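Local structure of coronin (Toxoplasma gondii, 4OZU) at residues K76-S81 with T97-T102; I103-Q108 with K120-T125. The protein probably binds actin filaments as a full-length protein, of which this chain is the N-terminal WD40 beta-propeller domain. One frame throughout, in Å; residues are numbered along the deposited sequence.

Contact 1 of 2, residues K76-S81 with T97-T102; sequences KGHTAS and TACEDT
Thr79 gives Asp101 two hydrogen bonds at a single carboxylate oxygen. Its hydroxyl OG1 donates to Asp101 OD2 at 2.7 Å, and OD2 receives it on the anti lone pair, turned away from OD1. The backbone Thr79 N reaches the same OD2 at 3.1 Å, also on the anti side but 32° out of the carboxylate plane. The Asp101 carboxyl carbon CG sits between its own backbone N and carbonyl carbon (chi1 61°), a torsion that brings OD2 across the gap to Thr79. A salt bridge from Arg105 adds a third grip on this oxygen, while OD1 takes Ile103 N; so many donors would be expected to favour the ionised acid.

The second polar link lies deeper. His78 presents the edge of its ring to Thr97, whose OG1 lies in the ring plane 2.7 Å from His78 NE2, the two side chains meeting from opposite directions. The other ring nitrogen, ND1, is bonded to Gly56 O, which helps fix the rotation of the imidazole.

One backbone bond joins the loop to the turn, from Glu100 N to Ser81 O at 3.0 Å and nearly straight (168°). Beside it the apolar contacts are small: the Ala80 methyl CB abuts Glu100 CB at 3.6 Å, and Cys99 SG lies 3.8 Å from His78 CB. That sulfur also accepts Asp101 N at 3.5 Å, a long bond inside the type I turn Cys99-Thr102 that probably helps hold its shape.

The set recalls the structural tetrad of WD40 repeats: tryptophan and threonine on the blade's two middle strands, bonded in series with the Gly-His histidine of the loop between blades (Trp107-Thr97-His78), while the aspartate of the tight turn joins that loop through Thr79, next to the histidine.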
# COMPACT_ATOMS: atom_id res chain seq x y z
N LYS A 76 -10.25 16.24 9.77
CA LYS A 76 -9.41 17.44 9.85
C LYS A 76 -8.24 17.20 10.81
O LYS A 76 -7.48 16.25 10.63
CB LYS A 76 -10.26 18.64 10.28
CG LYS A 76 -11.42 18.93 9.33
CD LYS A 76 -12.14 20.22 9.68
CE LYS A 76 -13.29 20.50 8.73
NZ LYS A 76 -12.84 20.72 7.33
N GLY A 77 -8.07 18.04 11.82
CA GLY A 77 -7.03 17.83 12.82
C GLY A 77 -5.63 18.20 12.36
O GLY A 77 -4.89 18.88 13.09
N HIS A 78 -5.26 17.76 11.16
CA HIS A 78 -3.95 18.08 10.59
C HIS A 78 -3.72 19.58 10.49
O HIS A 78 -4.66 20.33 10.21
CB HIS A 78 -3.80 17.45 9.20
CG HIS A 78 -4.31 16.05 9.11
ND1 HIS A 78 -5.58 15.74 8.66
CD2 HIS A 78 -3.72 14.87 9.41
CE1 HIS A 78 -5.75 14.43 8.68
NE2 HIS A 78 -4.64 13.88 9.13
N THR A 79 -2.48 20.01 10.69
CA THR A 79 -2.13 21.43 10.59
C THR A 79 -1.28 21.68 9.35
O THR A 79 -0.97 22.82 9.01
CB THR A 79 -1.41 21.92 11.87
OG1 THR A 79 -0.06 21.42 11.91
CG2 THR A 79 -2.17 21.47 13.11
N ALA A 80 -0.92 20.60 8.66
CA ALA A 80 -0.21 20.70 7.39
C ALA A 80 -0.73 19.60 6.45
O ALA A 80 -1.72 18.95 6.76
CB ALA A 80 1.29 20.58 7.60
N SER A 81 -0.06 19.41 5.32
CA SER A 81 -0.56 18.49 4.30
C SER A 81 -0.41 17.03 4.72
O SER A 81 0.49 16.68 5.49
CB SER A 81 0.17 18.71 2.98
OG SER A 81 1.50 18.23 3.05
N THR A 97 -3.03 8.60 9.52
CA THR A 97 -2.45 9.55 8.60
C THR A 97 -1.08 10.00 9.10
O THR A 97 -0.87 10.14 10.30
CB THR A 97 -3.33 10.80 8.41
OG1 THR A 97 -3.48 11.47 9.67
CG2 THR A 97 -4.68 10.44 7.85
N ALA A 98 -0.18 10.20 8.15
CA ALA A 98 1.10 10.84 8.40
C ALA A 98 1.02 12.26 7.86
O ALA A 98 0.49 12.48 6.77
CB ALA A 98 2.23 10.09 7.73
N CYS A 99 1.56 13.22 8.60
CA CYS A 99 1.39 14.62 8.26
C CYS A 99 2.71 15.38 8.20
O CYS A 99 3.68 15.03 8.90
CB CYS A 99 0.46 15.28 9.28
SG CYS A 99 -0.01 16.96 8.90
N GLU A 100 2.75 16.41 7.37
CA GLU A 100 3.93 17.26 7.25
C GLU A 100 4.26 17.95 8.57
O GLU A 100 5.38 18.43 8.74
CB GLU A 100 3.74 18.32 6.16
CG GLU A 100 4.17 17.87 4.78
CD GLU A 100 4.34 19.04 3.81
OE1 GLU A 100 3.82 20.14 4.10
OE2 GLU A 100 5.01 18.85 2.77
N ASP A 101 3.30 18.02 9.49
CA ASP A 101 3.55 18.69 10.77
C ASP A 101 4.21 17.74 11.78
O ASP A 101 4.31 18.06 12.96
CB ASP A 101 2.26 19.29 11.35
CG ASP A 101 1.19 18.25 11.64
OD1 ASP A 101 1.48 17.04 11.65
OD2 ASP A 101 0.03 18.68 11.87
N THR A 102 4.66 16.58 11.28
CA THR A 102 5.47 15.60 12.01
C THR A 102 4.66 14.65 12.89
O THR A 102 5.23 13.78 13.54
CB THR A 102 6.56 16.27 12.92
OG1 THR A 102 5.96 16.80 14.11
CG2 THR A 102 7.32 17.37 12.17

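Contact 2 of 2, residues I103-Q108 with K120-T125; sequences IVRIWQ and KEPIAT
Ile106 O is held by two successive amides of the facing segment, 120-125. Ile123 N donates at 2.8 Å, although the bond is bent (134° at the hydrogen), and Ala124 N adds a weak bond at 3.5 Å. Two residues thus face one, which is a classic beta bulge, and it marks the point where the loop turns into regular antiparallel strand. The same Ile106 returns a bond from its N to Ala124 O at 2.8 Å, practically straight at 177° and in the carbonyl plane. Toward Gln108 a water takes over, accepting from Gln108 N and donating to Glu121 O, and so spans a gap that the backbones do not close directly.

Side chains then pack on two faces. On one, Pro122 lies alongside both Arg105 and Trp107. Its CG stands over one face of the indole, 3.9 Å from the centroid of the six-membered ring of Trp107, in a CH-pi contact offset toward the rim; the same carbon touches Arg105 CG at 3.8 Å. Trp107 CG is anti to the carbonyl carbon (chi1 -59°), which brings the indole back toward segment 120-125, where one face lies against Pro122 and the Lys120-Glu121 peptide is at its edge. Further along this face Ile103 CG2 meets Thr125 CG2 at 3.5 Å, while also covering the centre of the Arg105 guanidinium, whose NH2 is salt-bridged to Asp101. On the other face Ile106 CG1 rests on the Ala124 methyl, CB, at 3.8 Å, and its CG2 branch crosses Ile123.

Strand 104-108 lies between strand 94-99 and the edge strand 124-126, while Val104 and Ile106 reach Val133 and Trp138, respectively, on strand 133-138 of the next sheet.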
# COMPACT_ATOMS: atom_id res chain seq x y z
N ILE A 103 3.34 14.79 12.87
CA ILE A 103 2.47 13.99 13.73
C ILE A 103 1.78 12.87 12.96
O ILE A 103 1.26 13.08 11.86
CB ILE A 103 1.42 14.89 14.41
CG1 ILE A 103 2.13 15.90 15.32
CG2 ILE A 103 0.42 14.06 15.22
CD1 ILE A 103 1.24 17.01 15.86
N VAL A 104 1.79 11.67 13.54
CA VAL A 104 0.98 10.57 13.04
C VAL A 104 -0.29 10.51 13.88
O VAL A 104 -0.23 10.49 15.10
CB VAL A 104 1.72 9.21 13.10
CG1 VAL A 104 0.82 8.08 12.60
CG2 VAL A 104 2.99 9.26 12.26
N ARG A 105 -1.44 10.50 13.20
CA ARG A 105 -2.73 10.53 13.87
C ARG A 105 -3.51 9.25 13.58
O ARG A 105 -3.58 8.82 12.44
CB ARG A 105 -3.54 11.75 13.41
CG ARG A 105 -2.94 13.07 13.85
CD ARG A 105 -3.66 14.26 13.23
NE ARG A 105 -3.16 15.54 13.75
CZ ARG A 105 -2.09 16.18 13.29
NH1 ARG A 105 -1.39 15.68 12.28
NH2 ARG A 105 -1.72 17.34 13.83
N ILE A 106 -4.06 8.65 14.63
CA ILE A 106 -4.92 7.48 14.49
C ILE A 106 -6.36 7.95 14.63
O ILE A 106 -6.71 8.65 15.58
CB ILE A 106 -4.63 6.39 15.54
CG1 ILE A 106 -3.12 6.12 15.65
CG2 ILE A 106 -5.37 5.11 15.20
CD1 ILE A 106 -2.45 5.76 14.35
N TRP A 107 -7.19 7.58 13.67
CA TRP A 107 -8.57 8.03 13.60
C TRP A 107 -9.55 6.89 13.77
O TRP A 107 -9.28 5.77 13.33
CB TRP A 107 -8.82 8.71 12.25
CG TRP A 107 -7.94 9.87 11.98
CD1 TRP A 107 -6.82 9.88 11.21
CD2 TRP A 107 -8.10 11.21 12.48
NE1 TRP A 107 -6.28 11.14 11.18
CE2 TRP A 107 -7.04 11.97 11.96
CE3 TRP A 107 -9.04 11.82 13.31
CZ2 TRP A 107 -6.90 13.33 12.24
CZ3 TRP A 107 -8.89 13.17 13.59
CH2 TRP A 107 -7.83 13.91 13.05
N GLN A 108 -10.69 7.17 14.40
CA GLN A 108 -11.78 6.21 14.50
C GLN A 108 -13.07 6.81 13.95
O GLN A 108 -13.65 7.72 14.54
CB GLN A 108 -12.00 5.77 15.95
CG GLN A 108 -13.01 4.65 16.09
CD GLN A 108 -13.08 4.10 17.50
OE1 GLN A 108 -12.79 4.80 18.47
NE2 GLN A 108 -13.45 2.83 17.62
N LYS A 120 -12.37 15.62 14.09
CA LYS A 120 -11.35 16.61 14.43
C LYS A 120 -10.32 16.05 15.41
O LYS A 120 -9.16 16.44 15.37
CB LYS A 120 -12.00 17.86 15.03
CG LYS A 120 -12.56 18.82 14.00
CD LYS A 120 -12.93 20.15 14.64
CE LYS A 120 -13.26 21.20 13.59
NZ LYS A 120 -13.54 22.54 14.19
N GLU A 121 -10.77 15.16 16.29
CA GLU A 121 -9.90 14.60 17.33
C GLU A 121 -9.49 13.16 17.02
O GLU A 121 -10.34 12.28 16.91
CB GLU A 121 -10.59 14.65 18.68
CG GLU A 121 -10.89 16.06 19.18
CD GLU A 121 -9.65 16.80 19.68
OE1 GLU A 121 -8.53 16.27 19.52
OE2 GLU A 121 -9.81 17.91 20.23
N PRO A 122 -8.18 12.90 16.87
CA PRO A 122 -7.74 11.51 16.74
C PRO A 122 -7.91 10.74 18.04
O PRO A 122 -7.93 11.36 19.11
CB PRO A 122 -6.25 11.63 16.39
CG PRO A 122 -5.99 13.06 16.09
CD PRO A 122 -7.05 13.85 16.79
N ILE A 123 -8.02 9.42 17.97
CA ILE A 123 -8.08 8.60 19.17
C ILE A 123 -6.67 8.40 19.75
O ILE A 123 -6.51 8.06 20.92
CB ILE A 123 -8.74 7.23 18.91
CG1 ILE A 123 -7.96 6.44 17.85
CG2 ILE A 123 -10.19 7.42 18.50
CD1 ILE A 123 -8.40 4.99 17.74
N ALA A 124 -5.67 8.61 18.91
CA ALA A 124 -4.28 8.58 19.34
C ALA A 124 -3.46 9.56 18.50
O ALA A 124 -3.61 9.61 17.27
CB ALA A 124 -3.69 7.16 19.24
N THR A 125 -2.64 10.35 19.18
CA THR A 125 -1.77 11.33 18.55
C THR A 125 -0.32 10.94 18.85
O THR A 125 0.12 11.03 19.99
CB THR A 125 -2.07 12.76 19.05
OG1 THR A 125 -3.43 13.09 18.73
CG2 THR A 125 -1.15 13.77 18.39
O HOH W 1 -10.98 9.75 15.73

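In the fold
From the N terminus, the chain leaves strand 73-75 in the preceding sheet, passes through the loop at 76-81 and enters strand 82-87. Contact 1 closes the circuit formed by that strand and strand 94-99, fastening the incoming loop to the open end of the hairpin 82-87/94-99. Contact 2 opens directly afterwards, so the two are in series and neither encloses the other. It closes the excursion through strand 118-119, which pairs in parallel with strand 73-75 of the earlier sheet before the chain returns as strand 124-126. Strands 94-99 and 104-108 are neighbours in one four-stranded blade, and their pairing, which includes the backbone bond between Thr97 and Arg105, joins the two contacts.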